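Local coordinates for DNA polymerase sliding clamp 2 (PDB 3AIZ), which encircles DNA as part of a ring-shaped sliding clamp and tethers the replicative DNA polymerase and other DNA-processing proteins to it, at residues Leu20-Glu25 / Ser37-Asp42; Leu125-Val130 / Ile241-Pro246. One frame throughout, in Å; residues are numbered along the deposited sequence.

Interaction 1: Leu20-Glu25 / Ser37-Asp42; sequences LKVTDE and SRYLTD
K21 and T41 bring the two backbones to 7.1 Å between their CA atoms, and V22 lies across from Y39 a little further on, where the loop after helix 9-16 runs past the end of strand 34-40. Y39 does most of the work. Its CG sits between the backbone N and the carbonyl carbon (chi1 65°), the crowded position, and this throws the ring off the strand and across to the loop. There the phenol OH donates a hydrogen bond to the carbonyl O of L20, 2.5 Å away. The acceptor lies at the edge of the ring, near its plane. Relative to the peptide, however, the hydroxyl stands well above the carbonyl plane, 51° out of it, with a C=O...donor angle of 116°. V22 comes in beside the bond, its side chain roughly at a right angle to the tyrosine. Its CB is 3.5 Å from Y39 CZ, and CG2 reaches CE1 of the same ring at 3.8 Å. Beside it, the CD methylene of K21 brushes the T41 methyl, CG2, at 4.2 Å, while T41 OG1 looks back to its own turn, bonded to D43 and to the carbonyl of L46. L20 and V22 turn to other neighbours too: L20 packs on helix 202-211 and V22 on I72. Chemically, this is a single hydrogen bond, made from above the carbonyl plane, flanked by light apolar packing: a carbonyl in an irregular loop gets a donor from a side chain, and the loop is thereby tied to the sheet of the N-terminal domain.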
ATOM      1  N   LEU A  20     -22.586  -0.883 -23.306  1.00 52.06           N
ATOM      2  CA  LEU A  20     -22.631  -2.309 -22.987  1.00 50.54           C
ATOM      3  C   LEU A  20     -22.241  -3.196 -24.165  1.00 53.14           C
ATOM      4  O   LEU A  20     -22.716  -3.006 -25.285  1.00 52.23           O
ATOM      5  CB  LEU A  20     -24.024  -2.701 -22.489  1.00 46.07           C
ATOM      6  CG  LEU A  20     -24.458  -2.140 -21.135  1.00 45.17           C
ATOM      7  CD1 LEU A  20     -25.931  -2.415 -20.893  1.00 40.51           C
ATOM      8  CD2 LEU A  20     -23.608  -2.723 -20.014  1.00 47.10           C
ATOM      9  N   LYS A  21     -21.378  -4.171 -23.900  1.00 58.23           N
ATOM     10  CA  LYS A  21     -20.946  -5.124 -24.918  1.00 61.40           C
ATOM     11  C   LYS A  21     -20.347  -4.433 -26.138  1.00 55.18           C
ATOM     12  O   LYS A  21     -20.281  -5.018 -27.219  1.00 54.45           O
ATOM     13  CB  LYS A  21     -22.111  -6.021 -25.350  1.00 57.46           C
ATOM     14  CG  LYS A  21     -22.645  -6.933 -24.256  1.00 52.89           C
ATOM     15  CD  LYS A  21     -23.827  -7.749 -24.758  1.00 63.24           C
ATOM     16  CE  LYS A  21     -24.380  -8.660 -23.673  1.00 76.04           C
ATOM     17  NZ  LYS A  21     -23.385  -9.678 -23.231  1.00 73.07           N
ATOM     18  N   VAL A  22     -19.909  -3.190 -25.962  1.00 52.77           N
ATOM     19  CA  VAL A  22     -19.319  -2.437 -27.062  1.00 58.42           C
ATOM     20  C   VAL A  22     -17.982  -3.037 -27.480  1.00 60.44           C
ATOM     21  O   VAL A  22     -17.117  -3.298 -26.644  1.00 64.81           O
ATOM     22  CB  VAL A  22     -19.125  -0.948 -26.707  1.00 58.27           C
ATOM     23  CG1 VAL A  22     -18.096  -0.786 -25.596  1.00 53.81           C
ATOM     24  CG2 VAL A  22     -18.706  -0.165 -27.939  1.00 56.16           C
ATOM     25  N   THR A  23     -17.819  -3.263 -28.779  1.00 62.86           N
ATOM     26  CA  THR A  23     -16.570  -3.797 -29.303  1.00 68.90           C
ATOM     27  C   THR A  23     -15.470  -2.744 -29.197  1.00 66.85           C
ATOM     28  O   THR A  23     -15.722  -1.614 -28.776  1.00 64.81           O
ATOM     29  CB  THR A  23     -16.726  -4.272 -30.764  1.00 72.10           C
ATOM     30  OG1 THR A  23     -15.472  -4.768 -31.252  1.00 76.28           O
ATOM     31  CG2 THR A  23     -17.202  -3.134 -31.652  1.00 65.02           C
ATOM     32  N   ASP A  24     -14.250  -3.116 -29.569  1.00 66.52           N
ATOM     33  CA  ASP A  24     -13.115  -2.205 -29.479  1.00 68.89           C
ATOM     34  C   ASP A  24     -13.266  -0.994 -30.399  1.00 64.41           C
ATOM     35  O   ASP A  24     -12.629   0.037 -30.188  1.00 60.15           O
ATOM     36  CB  ASP A  24     -11.809  -2.940 -29.791  1.00 69.87           C
ATOM     37  CG  ASP A  24     -11.448  -3.963 -28.731  1.00 77.08           C
ATOM     38  OD1 ASP A  24     -12.255  -4.168 -27.799  1.00 75.61           O
ATOM     39  OD2 ASP A  24     -10.354  -4.560 -28.829  1.00 77.78           O
ATOM     40  N   GLU A  25     -14.115  -1.124 -31.415  1.00 63.12           N
ATOM     41  CA  GLU A  25     -14.287  -0.064 -32.402  1.00 61.44           C
ATOM     42  C   GLU A  25     -15.707   0.495 -32.394  1.00 61.48           C
ATOM     43  O   GLU A  25     -16.680  -0.258 -32.348  1.00 63.40           O
ATOM     44  CB  GLU A  25     -13.950  -0.584 -33.802  1.00 63.97           C
ATOM     45  CG  GLU A  25     -12.586  -1.256 -33.917  1.00 72.00           C
ATOM     46  CD  GLU A  25     -11.438  -0.264 -33.985  1.00 68.25           C
ATOM     47  OE1 GLU A  25     -11.631   0.835 -34.549  1.00 63.08           O
ATOM     48  OE2 GLU A  25     -10.340  -0.589 -33.484  1.00 65.10           O
ATOM     49  N   SER A  37     -23.021   8.170 -31.424  1.00 43.59           N
ATOM     50  CA  SER A  37     -22.603   6.836 -31.817  1.00 43.44           C
ATOM     51  C   SER A  37     -23.678   5.849 -31.388  1.00 42.05           C
ATOM     52  O   SER A  37     -24.165   5.912 -30.261  1.00 41.73           O
ATOM     53  CB  SER A  37     -21.268   6.480 -31.164  1.00 41.25           C
ATOM     54  OG  SER A  37     -20.833   5.195 -31.567  1.00 53.28           O
ATOM     55  N   ARG A  38     -24.059   4.949 -32.286  1.00 43.50           N
ATOM     56  CA  ARG A  38     -25.095   3.975 -31.971  1.00 42.77           C
ATOM     57  C   ARG A  38     -24.785   2.607 -32.565  1.00 43.95           C
ATOM     58  O   ARG A  38     -24.479   2.484 -33.751  1.00 53.90           O
ATOM     59  CB  ARG A  38     -26.468   4.467 -32.443  1.00 44.74           C
ATOM     60  CG  ARG A  38     -26.695   4.397 -33.948  1.00 51.91           C
ATOM     61  CD  ARG A  38     -27.560   3.199 -34.323  1.00 56.31           C
ATOM     62  NE  ARG A  38     -27.851   3.155 -35.753  1.00 65.30           N
ATOM     63  CZ  ARG A  38     -28.673   2.279 -36.322  1.00 65.12           C
ATOM     64  NH1 ARG A  38     -29.293   1.370 -35.582  1.00 58.84           N
ATOM     65  NH2 ARG A  38     -28.880   2.311 -37.632  1.00 62.65           N
ATOM     66  N   TYR A  39     -24.857   1.581 -31.726  1.00 43.83           N
ATOM     67  CA  TYR A  39     -24.681   0.212 -32.187  1.00 44.98           C
ATOM     68  C   TYR A  39     -25.736  -0.687 -31.565  1.00 40.43           C
ATOM     69  O   TYR A  39     -26.309  -0.369 -30.522  1.00 37.20           O
ATOM     70  CB  TYR A  39     -23.280  -0.304 -31.858  1.00 43.55           C
ATOM     71  CG  TYR A  39     -23.008  -0.428 -30.382  1.00 41.35           C
ATOM     72  CD1 TYR A  39     -22.658   0.682 -29.627  1.00 43.08           C
ATOM     73  CD2 TYR A  39     -23.100  -1.655 -29.739  1.00 44.61           C
ATOM     74  CE1 TYR A  39     -22.407   0.578 -28.274  1.00 49.50           C
ATOM     75  CE2 TYR A  39     -22.852  -1.772 -28.385  1.00 51.36           C
ATOM     76  CZ  TYR A  39     -22.505  -0.651 -27.657  1.00 54.69           C
ATOM     77  OH  TYR A  39     -22.255  -0.756 -26.308  1.00 51.74           O
ATOM     78  N   LEU A  40     -25.986  -1.812 -32.219  1.00 43.44           N
ATOM     79  CA  LEU A  40     -27.009  -2.747 -31.786  1.00 40.13           C
ATOM     80  C   LEU A  40     -26.359  -4.093 -31.502  1.00 41.82           C
ATOM     81  O   LEU A  40     -25.722  -4.677 -32.378  1.00 49.38           O
ATOM     82  CB  LEU A  40     -28.065  -2.881 -32.882  1.00 38.93           C
ATOM     83  CG  LEU A  40     -29.316  -3.720 -32.633  1.00 46.22           C
ATOM     84  CD1 LEU A  40     -30.034  -3.256 -31.379  1.00 45.50           C
ATOM     85  CD2 LEU A  40     -30.235  -3.634 -33.843  1.00 50.08           C
ATOM     86  N   THR A  41     -26.502  -4.577 -30.273  1.00 38.13           N
ATOM     87  CA  THR A  41     -25.920  -5.861 -29.895  1.00 45.06           C
ATOM     88  C   THR A  41     -26.289  -6.942 -30.907  1.00 49.78           C
ATOM     89  O   THR A  41     -27.319  -6.854 -31.575  1.00 49.50           O
ATOM     90  CB  THR A  41     -26.371  -6.302 -28.489  1.00 43.02           C
ATOM     91  OG1 THR A  41     -27.800  -6.395 -28.449  1.00 41.45           O
ATOM     92  CG2 THR A  41     -25.900  -5.305 -27.438  1.00 40.63           C
ATOM     93  N   ASP A  42     -25.438  -7.957 -31.022  1.00 52.18           N
ATOM     94  CA  ASP A  42     -25.648  -9.028 -31.992  1.00 50.66           C
ATOM     95  C   ASP A  42     -27.027  -9.672 -31.864  1.00 52.95           C
ATOM     96  O   ASP A  42     -27.669  -9.986 -32.868  1.00 52.64           O
ATOM     97  CB  ASP A  42     -24.549 -10.086 -31.869  1.00 57.44           C
ATOM     98  CG  ASP A  42     -23.188  -9.566 -32.299  1.00 66.61           C
ATOM     99  OD1 ASP A  42     -23.141  -8.580 -33.067  1.00 65.07           O
ATOM    100  OD2 ASP A  42     -22.166 -10.144 -31.873  1.00 69.88           O
TER

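Interaction 2: Leu125-Val130 / Ile241-Pro246; sequences LTEPKV and IFWIAP
W243 NE1 donates a weak hydrogen bond to OE1 of E127, 3.4 Å long with an N-H...O angle of 153°. The oxygen meets the indole at its edge, near the ring plane, but the carboxylate as a whole is turned 54° against the ring. Its other oxygen, OE2, holds the stronger partner, a salt bridge to K51 on strand 46-53, so the glutamate stands between an indole and an ammonium group, and the lysine probably helps to keep it ionised. P128 takes the face of the same indole. Its CD lies 3.4 Å from the centroid of the five-membered ring, almost straight above it, which makes a CH-pi contact. P128 CG follows near the CD2-CE3 bond, 3.6 Å from W243 CD2, and CB leans over the six-membered ring, 4.0 Å from CE3. The tryptophan CG stands anti to its carbonyl carbon (chi1 -77°), and from there the ring extends off strand 239-244 under the proline. V130 adds a looser touch at the far end, with CG2 4.4 Å from W243 CZ3. I241, two residues back on the strand, reaches the carboxylate with its CD1, 4.4 Å from E127 OE2. The indole also rests against P227 and K229 of strand 226-233. In PCNAs generally, the connector between the two domains and the C-terminal end border the groove where partner proteins dock. The segment 125-130 belongs to this interdomain connector of the PCNA fold, here packed over the last strand of the chain by proline on tryptophan.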
ATOM      1  N   LEU A 125     -29.103   7.393 -37.269  1.00 62.27           N
ATOM      2  CA  LEU A 125     -29.659   7.029 -35.970  1.00 61.10           C
ATOM      3  C   LEU A 125     -31.117   6.600 -36.109  1.00 62.34           C
ATOM      4  O   LEU A 125     -32.003   7.434 -36.304  1.00 58.88           O
ATOM      5  CB  LEU A 125     -29.545   8.209 -35.002  1.00 57.68           C
ATOM      6  CG  LEU A 125     -29.893   7.947 -33.537  1.00 51.41           C
ATOM      7  CD1 LEU A 125     -29.088   6.776 -33.009  1.00 49.82           C
ATOM      8  CD2 LEU A 125     -29.648   9.194 -32.697  1.00 47.20           C
ATOM      9  N   THR A 126     -31.362   5.298 -36.005  1.00 58.63           N
ATOM     10  CA  THR A 126     -32.703   4.758 -36.198  1.00 58.27           C
ATOM     11  C   THR A 126     -33.327   4.275 -34.890  1.00 54.47           C
ATOM     12  O   THR A 126     -33.397   3.073 -34.632  1.00 49.01           O
ATOM     13  CB  THR A 126     -32.697   3.595 -37.209  1.00 58.69           C
ATOM     14  OG1 THR A 126     -31.892   3.946 -38.341  1.00 63.94           O
ATOM     15  CG2 THR A 126     -34.114   3.278 -37.671  1.00 49.43           C
ATOM     16  N   GLU A 127     -33.781   5.218 -34.069  1.00 51.63           N
ATOM     17  CA  GLU A 127     -34.474   4.883 -32.830  1.00 48.35           C
ATOM     18  C   GLU A 127     -35.875   4.364 -33.134  1.00 44.71           C
ATOM     19  O   GLU A 127     -36.523   4.830 -34.069  1.00 50.27           O
ATOM     20  CB  GLU A 127     -34.572   6.107 -31.914  1.00 46.87           C
ATOM     21  CG  GLU A 127     -33.241   6.732 -31.527  1.00 48.25           C
ATOM     22  CD  GLU A 127     -33.398   7.844 -30.503  1.00 51.96           C
ATOM     23  OE1 GLU A 127     -34.264   7.714 -29.611  1.00 44.62           O
ATOM     24  OE2 GLU A 127     -32.655   8.846 -30.585  1.00 54.51           O
ATOM     25  N   PRO A 128     -36.347   3.390 -32.342  1.00 45.10           N
ATOM     26  CA  PRO A 128     -37.717   2.886 -32.489  1.00 45.23           C
ATOM     27  C   PRO A 128     -38.734   4.016 -32.363  1.00 46.73           C
ATOM     28  O   PRO A 128     -38.607   4.861 -31.477  1.00 43.49           O
ATOM     29  CB  PRO A 128     -37.858   1.916 -31.312  1.00 41.26           C
ATOM     30  CG  PRO A 128     -36.468   1.474 -31.021  1.00 41.20           C
ATOM     31  CD  PRO A 128     -35.600   2.668 -31.298  1.00 45.63           C
ATOM     32  N   LYS A 129     -39.726   4.029 -33.247  1.00 48.65           N
ATOM     33  CA  LYS A 129     -40.757   5.062 -33.218  1.00 50.03           C
ATOM     34  C   LYS A 129     -42.060   4.515 -32.651  1.00 51.22           C
ATOM     35  O   LYS A 129     -42.835   3.872 -33.357  1.00 54.67           O
ATOM     36  CB  LYS A 129     -40.988   5.639 -34.617  1.00 53.60           C
ATOM     37  CG  LYS A 129     -39.801   6.411 -35.177  1.00 61.39           C
ATOM     38  CD  LYS A 129     -40.127   7.022 -36.530  1.00 70.06           C
ATOM     39  CE  LYS A 129     -38.955   7.824 -37.073  1.00 73.73           C
ATOM     40  NZ  LYS A 129     -39.286   8.486 -38.365  1.00 79.21           N
ATOM     41  N   VAL A 130     -42.293   4.775 -31.369  1.00 48.18           N
ATOM     42  CA  VAL A 130     -43.484   4.281 -30.693  1.00 46.35           C
ATOM     43  C   VAL A 130     -44.001   5.296 -29.685  1.00 45.82           C
ATOM     44  O   VAL A 130     -43.332   6.284 -29.383  1.00 46.44           O
ATOM     45  CB  VAL A 130     -43.200   2.964 -29.951  1.00 46.14           C
ATOM     46  CG1 VAL A 130     -42.831   1.864 -30.935  1.00 46.33           C
ATOM     47  CG2 VAL A 130     -42.093   3.166 -28.931  1.00 42.23           C
ATOM     48  N   ILE A 241     -28.615   6.690 -24.202  1.00 31.11           N
ATOM     49  CA  ILE A 241     -29.968   6.268 -24.535  1.00 31.16           C
ATOM     50  C   ILE A 241     -29.998   4.784 -24.863  1.00 32.83           C
ATOM     51  O   ILE A 241     -29.256   4.316 -25.725  1.00 32.84           O
ATOM     52  CB  ILE A 241     -30.531   7.063 -25.727  1.00 36.33           C
ATOM     53  CG1 ILE A 241     -30.484   8.565 -25.436  1.00 37.22           C
ATOM     54  CG2 ILE A 241     -31.951   6.617 -26.042  1.00 33.48           C
ATOM     55  CD1 ILE A 241     -30.988   9.422 -26.570  1.00 40.92           C
ATOM     56  N   PHE A 242     -30.856   4.048 -24.168  1.00 32.61           N
ATOM     57  CA  PHE A 242     -30.967   2.612 -24.379  1.00 31.00           C
ATOM     58  C   PHE A 242     -32.343   2.233 -24.903  1.00 29.71           C
ATOM     59  O   PHE A 242     -33.342   2.866 -24.570  1.00 32.70           O
ATOM     60  CB  PHE A 242     -30.681   1.854 -23.082  1.00 31.95           C
ATOM     61  CG  PHE A 242     -29.288   2.050 -22.559  1.00 31.29           C
ATOM     62  CD1 PHE A 242     -29.018   3.033 -21.623  1.00 29.40           C
ATOM     63  CD2 PHE A 242     -28.250   1.248 -23.003  1.00 31.46           C
ATOM     64  CE1 PHE A 242     -27.739   3.215 -21.139  1.00 30.53           C
ATOM     65  CE2 PHE A 242     -26.968   1.425 -22.523  1.00 33.26           C
ATOM     66  CZ  PHE A 242     -26.712   2.410 -21.590  1.00 34.31           C
ATOM     67  N   TRP A 243     -32.382   1.197 -25.730  1.00 29.63           N
ATOM     68  CA  TRP A 243     -33.639   0.637 -26.202  1.00 32.46           C
ATOM     69  C   TRP A 243     -33.632  -0.871 -25.998  1.00 32.52           C
ATOM     70  O   TRP A 243     -32.770  -1.572 -26.527  1.00 31.95           O
ATOM     71  CB  TRP A 243     -33.873   0.973 -27.676  1.00 35.15           C
ATOM     72  CG  TRP A 243     -34.322   2.383 -27.912  1.00 34.84           C
ATOM     73  CD1 TRP A 243     -33.547   3.440 -28.288  1.00 38.36           C
ATOM     74  CD2 TRP A 243     -35.657   2.888 -27.788  1.00 36.26           C
ATOM     75  NE1 TRP A 243     -34.316   4.573 -28.409  1.00 37.85           N
ATOM     76  CE2 TRP A 243     -35.615   4.260 -28.107  1.00 37.83           C
ATOM     77  CE3 TRP A 243     -36.884   2.314 -27.441  1.00 36.49           C
ATOM     78  CZ2 TRP A 243     -36.751   5.066 -28.088  1.00 37.55           C
ATOM     79  CZ3 TRP A 243     -38.011   3.115 -27.422  1.00 34.79           C
ATOM     80  CH2 TRP A 243     -37.935   4.476 -27.744  1.00 38.63           C
ATOM     81  N   ILE A 244     -34.590  -1.361 -25.218  1.00 35.27           N
ATOM     82  CA  ILE A 244     -34.681  -2.785 -24.922  1.00 33.96           C
ATOM     83  C   ILE A 244     -35.873  -3.411 -25.633  1.00 32.14           C
ATOM     84  O   ILE A 244     -37.005  -2.952 -25.484  1.00 32.03           O
ATOM     85  CB  ILE A 244     -34.806  -3.051 -23.405  1.00 32.45           C
ATOM     86  CG1 ILE A 244     -33.562  -2.563 -22.659  1.00 32.15           C
ATOM     87  CG2 ILE A 244     -35.017  -4.532 -23.142  1.00 35.81           C
ATOM     88  CD1 ILE A 244     -33.486  -1.063 -22.501  1.00 33.00           C
ATOM     89  N   ALA A 245     -35.615  -4.455 -26.411  1.00 31.30           N
ATOM     90  CA  ALA A 245     -36.687  -5.186 -27.071  1.00 34.38           C
ATOM     91  C   ALA A 245     -37.439  -6.019 -26.044  1.00 38.91           C
ATOM     92  O   ALA A 245     -36.831  -6.786 -25.295  1.00 40.68           O
ATOM     93  CB  ALA A 245     -36.129  -6.072 -28.171  1.00 37.35           C
ATOM     94  N   PRO A 246     -38.769  -5.865 -25.997  1.00 37.46           N
ATOM     95  CA  PRO A 246     -39.596  -6.621 -25.053  1.00 38.01           C
ATOM     96  C   PRO A 246     -39.711  -8.076 -25.476  1.00 40.13           C
ATOM     97  O   PRO A 246     -39.507  -8.389 -26.649  1.00 41.64           O
ATOM     98  CB  PRO A 246     -40.958  -5.937 -25.171  1.00 36.85           C
ATOM     99  CG  PRO A 246     -40.983  -5.413 -26.557  1.00 34.51           C
ATOM    100  CD  PRO A 246     -39.577  -4.969 -26.843  1.00 36.33           C
TER

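In the fold
The two interactions lie about 14 Å apart, centre to centre, and are joined through strand 46-53, which pairs antiparallel with strand 34-40 of interaction 1 and with strand 239-244 of interaction 2. Strand pairing thus continues from 34-40 through 46-53 to 239-244, across the join of the two domains. They also touch directly. The aliphatic part of R38 packs on the connector, its CG 3.5 Å from L125 CD1, and on the other side of the strands L20 CD1 comes to 4.3 Å from F242 CE2. Interaction 1 fastens a loop within the N-terminal domain, whereas interaction 2 holds the connector between the domains against the chain's last strand. No other subunit touches either contact.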